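Local coordinates for DUF3863 domain-containing protein (Parabacteroides distasonis, PDB 3LM3) that is of unknown function but is probably a carbohydrate-active enzyme of the glycoside hydrolase/deacetylase kind, at residues A[63-73]-A[318-326]; A[114-122]-A[398-409]. All blocks are in the same frame, centred on the assembly; numbering follows the deposited sequence.

How the interactions relate
Along the chain the segments alternate: 63-73 comes first, then 114-122, then 318-326 and last 398-409. The two contacts lie on opposite sides of the chain's centre, with their centres about 33 Å apart and their nearest atoms about 14 Å apart. Interaction 1 is buried within the DUF3863 region, on the parallel sheet. Interaction 2 joins a DUF3863 segment to a loop of the DUF3864 region, after strand 383-389. The route between them runs through the sheet: strand 73-76 begins in interaction 1 and pairs with strand 105-108, after which the chain reaches helix 114-117. One contact ties the sheet region together, and the other holds a DUF3864 loop against the DUF3863 region.

Interaction 1. Residues A[63-73]-A[318-326]; sequences FATNNPNGRLT and HFVTFGEFG
Arg71 and Glu324 form a two-pronged salt bridge between the loop before strand 73-76 and the first turn of helix 322-332. The arginine can be followed outward from CB. There the turn at chi1 (58°) sets CG between the backbone N and the carbonyl carbon. This puts Arg71 CG 3.7 Å from Thr321 CG2 and near Glu324 OE1. The chain bends at chi2, and CD passes Phe319 O. Arg71 NE donates to Glu324 OE1 at 2.9 Å, and NH2 donates to Glu324 OE2 at 2.8 Å. The guanidinium and carboxylate are nearly coplanar, 19° apart. Val320 CG1 covers one guanidinium face. NH1 turns back to Asn69 O, and NH2 also reaches Glu13 O, so several acceptors fix the flat group.

Glu324 OE1 has a second donor, Thr321 N, which comes from above the carboxylate plane. Glu324 N in turn bonds to Thr321 OG1 at 2.9 Å, completing a capping box. A glutamine here would probably leave the charge of Arg71 without its mate and turn an amide nitrogen toward one of its donors, NE or NH2.

Arg71 N donates to Phe319 O at 3.0 Å. Asn67 crosses Phe319 at about a right angle and puts ND2 over one ring face, its amide tilted 62° to the ring. ND2 also bonds to Phe63 O. Phe63 CE1 touches Phe319 CD2 at 3.7 Å, the rings set obliquely. Thr73 OG1 accepts from Phe322 N at 3.0 Å and also bonds to Glu105.

Phe63 and Phe319 both pack on strand 21-29, which pairs in parallel with strands 73-76 and 318-320, and Asn67 and Phe319 on helix 296-313. The contact thus joins the end of helix 53-64 and the loop into strand 73-76 to strand 318-320 and the start of helix 322-332.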
loop_
_atom_site.group_PDB
_atom_site.type_symbol
_atom_site.label_atom_id
_atom_site.label_comp_id
_atom_site.label_asym_id
_atom_site.label_seq_id
_atom_site.Cartn_x
_atom_site.Cartn_y
_atom_site.Cartn_z
ATOM N N PHE A 63 8.750 8.328 -15.708
ATOM C CA PHE A 63 8.576 8.831 -14.335
ATOM C C PHE A 63 9.231 10.184 -14.095
ATOM O O PHE A 63 8.679 11.013 -13.382
ATOM C CB PHE A 63 9.115 7.794 -13.355
ATOM C CG PHE A 63 9.188 8.253 -11.916
ATOM C CD1 PHE A 63 8.079 8.174 -11.097
ATOM C CD2 PHE A 63 10.371 8.726 -11.379
ATOM C CE1 PHE A 63 8.154 8.575 -9.733
ATOM C CE2 PHE A 63 10.447 9.111 -10.064
ATOM C CZ PHE A 63 9.352 9.035 -9.242
ATOM N N ALA A 64 10.386 10.411 -14.713
ATOM C CA ALA A 64 11.104 11.651 -14.535
ATOM C C ALA A 64 10.484 12.829 -15.271
ATOM O O ALA A 64 10.896 13.976 -15.030
ATOM C CB ALA A 64 12.544 11.461 -14.991
ATOM N N THR A 65 9.522 12.581 -16.168
ATOM C CA THR A 65 8.899 13.686 -16.932
ATOM C C THR A 65 8.265 14.706 -16.003
ATOM O O THR A 65 7.425 14.375 -15.197
ATOM C CB THR A 65 7.767 13.132 -17.846
ATOM O OG1 THR A 65 8.282 12.054 -18.616
ATOM C CG2 THR A 65 7.217 14.215 -18.788
ATOM N N ASN A 66 8.677 15.980 -16.129
ATOM C CA ASN A 66 8.180 17.045 -15.272
ATOM C C ASN A 66 8.435 16.755 -13.796
ATOM O O ASN A 66 7.748 17.281 -12.908
ATOM C CB ASN A 66 6.681 17.281 -15.531
ATOM C CG ASN A 66 6.414 17.750 -16.941
ATOM O OD1 ASN A 66 5.723 17.080 -17.728
ATOM N ND2 ASN A 66 6.961 18.917 -17.275
ATOM N N ASN A 67 9.453 15.940 -13.529
ATOM C CA ASN A 67 9.676 15.390 -12.188
ATOM C C ASN A 67 11.168 15.167 -11.939
ATOM O O ASN A 67 11.595 14.086 -11.546
ATOM C CB ASN A 67 8.855 14.090 -12.066
ATOM C CG ASN A 67 8.851 13.477 -10.676
ATOM O OD1 ASN A 67 8.950 14.158 -9.660
ATOM N ND2 ASN A 67 8.664 12.153 -10.643
ATOM N N PRO A 68 11.978 16.219 -12.149
ATOM C CA PRO A 68 13.424 16.000 -12.015
ATOM C C PRO A 68 13.934 15.690 -10.629
ATOM O O PRO A 68 14.977 15.026 -10.512
ATOM C CB PRO A 68 14.025 17.323 -12.526
ATOM C CG PRO A 68 12.934 18.342 -12.242
ATOM C CD PRO A 68 11.654 17.595 -12.565
ATOM N N ASN A 69 13.214 16.120 -9.599
ATOM C CA ASN A 69 13.587 15.779 -8.234
ATOM C C ASN A 69 12.970 14.468 -7.778
ATOM O O ASN A 69 13.149 14.066 -6.625
ATOM C CB ASN A 69 13.203 16.915 -7.258
ATOM C CG ASN A 69 14.052 18.158 -7.455
ATOM O OD1 ASN A 69 13.540 19.270 -7.603
ATOM N ND2 ASN A 69 15.350 17.969 -7.472
ATOM N N GLY A 70 12.209 13.806 -8.642
ATOM C CA GLY A 70 11.534 12.570 -8.223
ATOM C C GLY A 70 12.475 11.401 -8.062
ATOM O O GLY A 70 13.451 11.214 -8.819
ATOM N N ARG A 71 12.185 10.590 -7.044
ATOM C CA ARG A 71 12.860 9.308 -6.887
ATOM C C ARG A 71 11.863 8.279 -6.413
ATOM O O ARG A 71 10.757 8.615 -5.944
ATOM C CB ARG A 71 14.065 9.406 -5.960
ATOM C CG ARG A 71 13.723 9.914 -4.593
ATOM C CD ARG A 71 13.760 11.456 -4.555
ATOM N NE ARG A 71 13.716 11.942 -3.197
ATOM C CZ ARG A 71 13.603 13.222 -2.862
ATOM N NH1 ARG A 71 13.570 14.161 -3.799
ATOM N NH2 ARG A 71 13.539 13.563 -1.586
ATOM N N LEU A 72 12.236 7.020 -6.608
ATOM C CA LEU A 72 11.340 5.896 -6.385
ATOM C C LEU A 72 12.098 4.730 -5.769
ATOM O O LEU A 72 13.321 4.745 -5.636
ATOM C CB LEU A 72 10.673 5.514 -7.697
ATOM C CG LEU A 72 11.541 5.080 -8.879
ATOM C CD1 LEU A 72 12.168 3.692 -8.697
ATOM C CD2 LEU A 72 10.721 5.168 -10.202
ATOM N N THR A 73 11.358 3.703 -5.372
ATOM C CA THR A 73 11.903 2.481 -4.835
ATOM C C THR A 73 11.893 1.395 -5.880
ATOM O O THR A 73 10.826 1.052 -6.395
ATOM C CB THR A 73 11.075 2.038 -3.628
ATOM O OG1 THR A 73 11.112 3.068 -2.626
ATOM C CG2 THR A 73 11.560 0.727 -3.027
ATOM N N HIS A 318 5.946 15.966 -3.579
ATOM C CA HIS A 318 7.258 15.344 -3.557
ATOM C C HIS A 318 7.129 13.877 -3.923
ATOM O O HIS A 318 6.395 13.132 -3.243
ATOM C CB HIS A 318 7.868 15.454 -2.165
ATOM C CG HIS A 318 8.045 16.861 -1.713
ATOM N ND1 HIS A 318 9.076 17.648 -2.169
ATOM C CD2 HIS A 318 7.327 17.627 -0.856
ATOM C CE1 HIS A 318 8.988 18.842 -1.598
ATOM N NE2 HIS A 318 7.936 18.864 -0.804
ATOM N N PHE A 319 7.828 13.457 -4.973
ATOM C CA PHE A 319 7.928 12.072 -5.370
ATOM C C PHE A 319 9.198 11.527 -4.714
ATOM O O PHE A 319 10.309 11.863 -5.115
ATOM C CB PHE A 319 7.988 11.913 -6.894
ATOM C CG PHE A 319 6.638 12.109 -7.580
ATOM C CD1 PHE A 319 6.047 13.362 -7.714
ATOM C CD2 PHE A 319 5.939 11.015 -8.037
ATOM C CE1 PHE A 319 4.788 13.484 -8.355
ATOM C CE2 PHE A 319 4.708 11.146 -8.669
ATOM C CZ PHE A 319 4.137 12.385 -8.802
ATOM N N VAL A 320 8.985 10.707 -3.687
ATOM C CA VAL A 320 10.080 10.212 -2.839
ATOM C C VAL A 320 9.988 8.703 -2.692
ATOM O O VAL A 320 8.993 8.078 -3.057
ATOM C CB VAL A 320 10.075 10.907 -1.449
ATOM C CG1 VAL A 320 10.136 12.440 -1.627
ATOM C CG2 VAL A 320 8.863 10.525 -0.634
ATOM N N THR A 321 11.054 8.113 -2.163
ATOM C CA THR A 321 11.079 6.675 -1.973
ATOM C C THR A 321 10.154 6.249 -0.821
ATOM O O THR A 321 9.842 7.057 0.062
ATOM C CB THR A 321 12.492 6.135 -1.733
ATOM O OG1 THR A 321 12.882 6.433 -0.385
ATOM C CG2 THR A 321 13.503 6.713 -2.717
ATOM N N PHE A 322 9.706 4.990 -0.833
ATOM C CA PHE A 322 8.938 4.456 0.305
ATOM C C PHE A 322 9.687 4.659 1.597
ATOM O O PHE A 322 9.122 5.099 2.588
ATOM C CB PHE A 322 8.584 2.967 0.079
ATOM C CG PHE A 322 7.270 2.737 -0.650
ATOM C CD1 PHE A 322 7.204 2.818 -2.022
ATOM C CD2 PHE A 322 6.110 2.445 0.054
ATOM C CE1 PHE A 322 6.008 2.598 -2.700
ATOM C CE2 PHE A 322 4.903 2.222 -0.616
ATOM C CZ PHE A 322 4.854 2.308 -1.994
ATOM N N GLY A 323 10.974 4.294 1.613
ATOM C CA GLY A 323 11.769 4.409 2.812
ATOM C C GLY A 323 11.902 5.846 3.296
ATOM O O GLY A 323 11.836 6.122 4.505
ATOM N N GLU A 324 12.116 6.793 2.383
ATOM C CA GLU A 324 12.272 8.218 2.771
ATOM C C GLU A 324 10.988 8.711 3.411
ATOM O O GLU A 324 10.995 9.417 4.425
ATOM C CB GLU A 324 12.522 9.113 1.559
ATOM C CG GLU A 324 13.871 9.221 1.056
ATOM C CD GLU A 324 13.798 10.284 -0.043
ATOM O OE1 GLU A 324 13.423 9.923 -1.162
ATOM O OE2 GLU A 324 13.945 11.491 0.255
ATOM N N PHE A 325 9.853 8.393 2.798
ATOM C CA PHE A 325 8.578 8.845 3.319
ATOM C C PHE A 325 8.329 8.246 4.699
ATOM O O PHE A 325 7.921 8.951 5.616
ATOM C CB PHE A 325 7.419 8.494 2.375
ATOM C CG PHE A 325 6.083 8.814 2.980
ATOM C CD1 PHE A 325 5.671 10.131 3.154
ATOM C CD2 PHE A 325 5.269 7.793 3.475
ATOM C CE1 PHE A 325 4.479 10.422 3.829
ATOM C CE2 PHE A 325 4.116 8.059 4.138
ATOM C CZ PHE A 325 3.675 9.378 4.299
ATOM N N GLY A 326 8.543 6.946 4.856
ATOM C CA GLY A 326 8.347 6.323 6.169
ATOM C C GLY A 326 9.203 6.965 7.236
ATOM O O GLY A 326 8.755 7.154 8.357
HETATM O O HOH W 1 10.195 15.130 -5.689
#

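Interaction 2. Residues A[114-122]-A[398-409]; sequences PAMYLPRER and ADPSPEKPAKDW
Ala115, Met116 and Tyr117 lie against the prolines and Trp409 of the loop 398-409. This is the tight part. Met116 O accepts from Ala406 N at 2.9 Å, in the carbonyl plane. Pro400 fits against the same turn, with CG 3.3 Å from Ala115 O. Trp409 places one ring face over Ala115 CB, while its NE1 donates back to Ala406 O within the loop. The Tyr117 ring has Pro405 CB over one face in a CH-pi contact, 3.8 Å from the centroid. Pro402 O lies at the ring edge. Met116, a selenomethionine, runs extended beyond CG, and its SE lies 4.0 Å from Lys407 CG.

The outer side is polar and faces solvent. Its loose point is exposed Lys407, whose NZ makes a weak bond to Tyr117 OH. At the other end, Asp399 is exposed but firmly bonded. Arg120 N and Arg120 NH1, each 3.0 Å from Asp399 OD1, approach from opposite faces of the carboxylate plane. The Arg120 chain runs extended alongside OD1, and the turn at chi4 (84°) brings NH1 back to it. Arg120 NH2 reaches Glu396 and Pro397 O, so the arginine serves two acidic residues. A water bridges Asp399 OD2 and Glu121 N.

Pro119 is the N-cap residue of helix 120-138. Asp399 thus brings a negative charge to a helix N-terminus, where it probably complements the dipole. The contact is a proline-rich loop docked on a short helical turn and the helix start, joining the DUF3864 region to the DUF3863 region.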
loop_
_atom_site.group_PDB
_atom_site.type_symbol
_atom_site.label_atom_id
_atom_site.label_comp_id
_atom_site.label_asym_id
_atom_site.label_seq_id
_atom_site.Cartn_x
_atom_site.Cartn_y
_atom_site.Cartn_z
ATOM N N PRO A 114 4.698 -13.215 1.112
ATOM C CA PRO A 114 5.609 -14.142 1.798
ATOM C C PRO A 114 5.084 -14.732 3.109
ATOM O O PRO A 114 5.274 -15.949 3.353
ATOM C CB PRO A 114 6.868 -13.292 2.017
ATOM C CG PRO A 114 6.426 -11.927 1.983
ATOM C CD PRO A 114 5.290 -11.874 0.990
ATOM N N ALA A 115 4.429 -13.929 3.926
ATOM C CA ALA A 115 4.012 -14.433 5.259
ATOM C C ALA A 115 2.906 -15.469 5.139
ATOM O O ALA A 115 2.653 -16.202 6.065
ATOM C CB ALA A 115 3.572 -13.346 6.137
HETATM N N MSE A 116 2.228 -15.522 4.006
HETATM C CA MSE A 116 1.176 -16.532 3.779
HETATM C C MSE A 116 1.720 -17.907 3.596
HETATM O O MSE A 116 1.033 -18.904 3.886
HETATM C CB MSE A 116 0.435 -16.293 2.475
HETATM C CG MSE A 116 -0.479 -15.169 2.435
HETATM SE SE MSE A 116 -1.494 -15.370 0.747
HETATM C CE MSE A 116 -2.417 -13.710 0.971
ATOM N N TYR A 117 2.950 -18.001 3.082
ATOM C CA TYR A 117 3.518 -19.252 2.652
ATOM C C TYR A 117 4.784 -19.707 3.338
ATOM O O TYR A 117 5.177 -20.854 3.184
ATOM C CB TYR A 117 3.775 -19.217 1.127
ATOM C CG TYR A 117 2.515 -19.242 0.312
ATOM C CD1 TYR A 117 1.808 -18.092 0.025
ATOM C CD2 TYR A 117 2.017 -20.455 -0.152
ATOM C CE1 TYR A 117 0.637 -18.130 -0.714
ATOM C CE2 TYR A 117 0.841 -20.496 -0.896
ATOM C CZ TYR A 117 0.167 -19.333 -1.161
ATOM O OH TYR A 117 -0.990 -19.389 -1.911
ATOM N N LEU A 118 5.434 -18.835 4.105
ATOM C CA LEU A 118 6.751 -19.143 4.640
ATOM C C LEU A 118 6.702 -18.925 6.134
ATOM O O LEU A 118 6.032 -17.988 6.592
ATOM C CB LEU A 118 7.803 -18.226 4.037
ATOM C CG LEU A 118 7.896 -18.167 2.502
ATOM C CD1 LEU A 118 8.828 -17.021 2.078
ATOM C CD2 LEU A 118 8.295 -19.496 1.876
ATOM N N PRO A 119 7.392 -19.786 6.909
ATOM C CA PRO A 119 7.496 -19.541 8.327
ATOM C C PRO A 119 8.170 -18.198 8.609
ATOM O O PRO A 119 9.023 -17.733 7.842
ATOM C CB PRO A 119 8.356 -20.697 8.841
ATOM C CG PRO A 119 8.583 -21.607 7.731
ATOM C CD PRO A 119 8.094 -20.999 6.471
ATOM N N ARG A 120 7.805 -17.603 9.729
ATOM C CA ARG A 120 8.362 -16.303 10.131
ATOM C C ARG A 120 9.885 -16.289 10.083
ATOM O O ARG A 120 10.469 -15.343 9.547
ATOM C CB ARG A 120 7.839 -15.935 11.533
ATOM C CG ARG A 120 6.369 -15.595 11.575
ATOM C CD ARG A 120 5.818 -15.636 12.969
ATOM N NE ARG A 120 4.464 -15.090 13.001
ATOM C CZ ARG A 120 3.343 -15.758 12.722
ATOM N NH1 ARG A 120 3.361 -17.050 12.370
ATOM N NH2 ARG A 120 2.195 -15.123 12.741
ATOM N N GLU A 121 10.521 -17.322 10.625
ATOM C CA GLU A 121 11.984 -17.368 10.681
ATOM C C GLU A 121 12.599 -17.400 9.291
ATOM O O GLU A 121 13.675 -16.846 9.085
ATOM C CB GLU A 121 12.482 -18.576 11.488
ATOM C CG GLU A 121 12.217 -18.488 12.986
ATOM N N ARG A 122 11.936 -18.056 8.340
ATOM C CA ARG A 122 12.415 -18.097 6.970
ATOM C C ARG A 122 12.305 -16.732 6.283
ATOM O O ARG A 122 13.226 -16.319 5.581
ATOM C CB ARG A 122 11.663 -19.164 6.168
ATOM C CG ARG A 122 12.080 -19.191 4.692
ATOM C CD ARG A 122 11.590 -20.439 4.024
ATOM N NE ARG A 122 11.932 -20.427 2.616
ATOM C CZ ARG A 122 11.611 -21.396 1.764
ATOM N NH1 ARG A 122 10.930 -22.458 2.186
ATOM N NH2 ARG A 122 11.999 -21.322 0.502
ATOM N N ALA A 398 -0.835 -19.139 12.902
ATOM C CA ALA A 398 0.328 -19.879 13.250
ATOM C C ALA A 398 1.188 -20.057 11.999
ATOM O O ALA A 398 0.694 -19.941 10.851
ATOM C CB ALA A 398 -0.091 -21.242 13.820
ATOM N N ASP A 399 2.478 -20.246 12.227
ATOM C CA ASP A 399 3.431 -20.338 11.106
ATOM C C ASP A 399 2.921 -21.274 9.997
ATOM O O ASP A 399 2.657 -22.457 10.237
ATOM C CB ASP A 399 4.769 -20.903 11.572
ATOM C CG ASP A 399 5.809 -19.860 11.867
ATOM O OD1 ASP A 399 5.667 -18.688 11.489
ATOM O OD2 ASP A 399 6.830 -20.258 12.473
ATOM N N PRO A 400 2.791 -20.759 8.784
ATOM C CA PRO A 400 2.479 -21.576 7.650
ATOM C C PRO A 400 3.741 -22.170 7.019
ATOM O O PRO A 400 4.849 -22.006 7.527
ATOM C CB PRO A 400 1.870 -20.590 6.693
ATOM C CG PRO A 400 2.641 -19.345 6.945
ATOM C CD PRO A 400 2.930 -19.336 8.396
ATOM N N SER A 401 3.530 -22.907 5.931
ATOM C CA SER A 401 4.618 -23.407 5.096
ATOM C C SER A 401 4.047 -23.516 3.676
ATOM O O SER A 401 2.854 -23.343 3.470
ATOM C CB SER A 401 5.143 -24.738 5.640
ATOM O OG SER A 401 4.226 -25.773 5.380
ATOM N N PRO A 402 4.901 -23.767 2.672
ATOM C CA PRO A 402 4.363 -23.644 1.310
ATOM C C PRO A 402 3.235 -24.627 0.952
ATOM O O PRO A 402 2.387 -24.291 0.132
ATOM C CB PRO A 402 5.617 -23.825 0.425
ATOM C CG PRO A 402 6.739 -23.323 1.299
ATOM C CD PRO A 402 6.371 -23.785 2.695
ATOM N N GLU A 403 3.217 -25.776 1.604
ATOM C CA GLU A 403 2.171 -26.770 1.374
ATOM C C GLU A 403 0.963 -26.615 2.306
ATOM O O GLU A 403 -0.012 -27.367 2.178
ATOM C CB GLU A 403 2.754 -28.177 1.476
ATOM C CG GLU A 403 2.894 -28.732 2.874
ATOM C CD GLU A 403 4.062 -28.166 3.662
ATOM O OE1 GLU A 403 4.763 -27.245 3.159
ATOM O OE2 GLU A 403 4.273 -28.646 4.805
ATOM N N LYS A 404 1.031 -25.690 3.264
ATOM C CA LYS A 404 -0.130 -25.351 4.121
ATOM C C LYS A 404 -0.146 -23.836 4.373
ATOM O O LYS A 404 0.209 -23.337 5.448
ATOM C CB LYS A 404 -0.154 -26.138 5.418
ATOM C CG LYS A 404 1.114 -26.232 6.161
ATOM C CD LYS A 404 1.216 -27.596 6.832
ATOM C CE LYS A 404 2.250 -27.676 7.943
ATOM N NZ LYS A 404 3.293 -26.635 7.913
ATOM N N PRO A 405 -0.523 -23.112 3.343
ATOM C CA PRO A 405 -0.561 -21.677 3.499
ATOM C C PRO A 405 -1.647 -21.196 4.453
ATOM O O PRO A 405 -2.639 -21.901 4.731
ATOM C CB PRO A 405 -0.842 -21.164 2.086
ATOM C CG PRO A 405 -1.316 -22.308 1.323
ATOM C CD PRO A 405 -0.926 -23.549 1.998
ATOM N N ALA A 406 -1.422 -19.990 4.964
ATOM C CA ALA A 406 -2.429 -19.251 5.726
ATOM C C ALA A 406 -2.732 -17.981 4.922
ATOM O O ALA A 406 -1.950 -17.028 4.905
ATOM C CB ALA A 406 -1.913 -18.920 7.118
ATOM N N LYS A 407 -3.847 -17.986 4.196
ATOM C CA LYS A 407 -4.138 -16.898 3.250
ATOM C C LYS A 407 -4.910 -15.742 3.877
ATOM O O LYS A 407 -4.871 -14.648 3.331
ATOM C CB LYS A 407 -4.882 -17.431 2.026
ATOM C CG LYS A 407 -4.056 -18.427 1.225
ATOM C CD LYS A 407 -4.701 -18.698 -0.123
ATOM C CE LYS A 407 -3.946 -19.754 -0.899
ATOM N NZ LYS A 407 -4.127 -19.550 -2.368
ATOM N N ASP A 408 -5.532 -15.955 5.022
ATOM C CA ASP A 408 -6.414 -14.953 5.638
ATOM C C ASP A 408 -5.814 -14.395 6.909
ATOM O O ASP A 408 -5.834 -15.004 7.967
ATOM C CB ASP A 408 -7.806 -15.539 5.909
ATOM C CG ASP A 408 -8.810 -14.490 6.427
ATOM O OD1 ASP A 408 -8.451 -13.294 6.553
ATOM O OD2 ASP A 408 -9.975 -14.878 6.697
ATOM N N TRP A 409 -5.223 -13.204 6.750
ATOM C CA TRP A 409 -4.611 -12.466 7.856
ATOM C C TRP A 409 -5.435 -11.248 8.283
ATOM O O TRP A 409 -4.938 -10.387 9.004
ATOM C CB TRP A 409 -3.192 -12.032 7.468
ATOM C CG TRP A 409 -2.241 -13.182 7.354
ATOM C CD1 TRP A 409 -2.329 -14.225 6.489
ATOM C CD2 TRP A 409 -1.053 -13.403 8.128
ATOM N NE1 TRP A 409 -1.290 -15.091 6.690
ATOM C CE2 TRP A 409 -0.497 -14.615 7.697
ATOM C CE3 TRP A 409 -0.427 -12.719 9.175
ATOM C CZ2 TRP A 409 0.653 -15.151 8.267
ATOM C CZ3 TRP A 409 0.736 -13.225 9.704
ATOM C CH2 TRP A 409 1.246 -14.447 9.275
HETATM O O HOH W 2 9.250 -19.412 12.285
#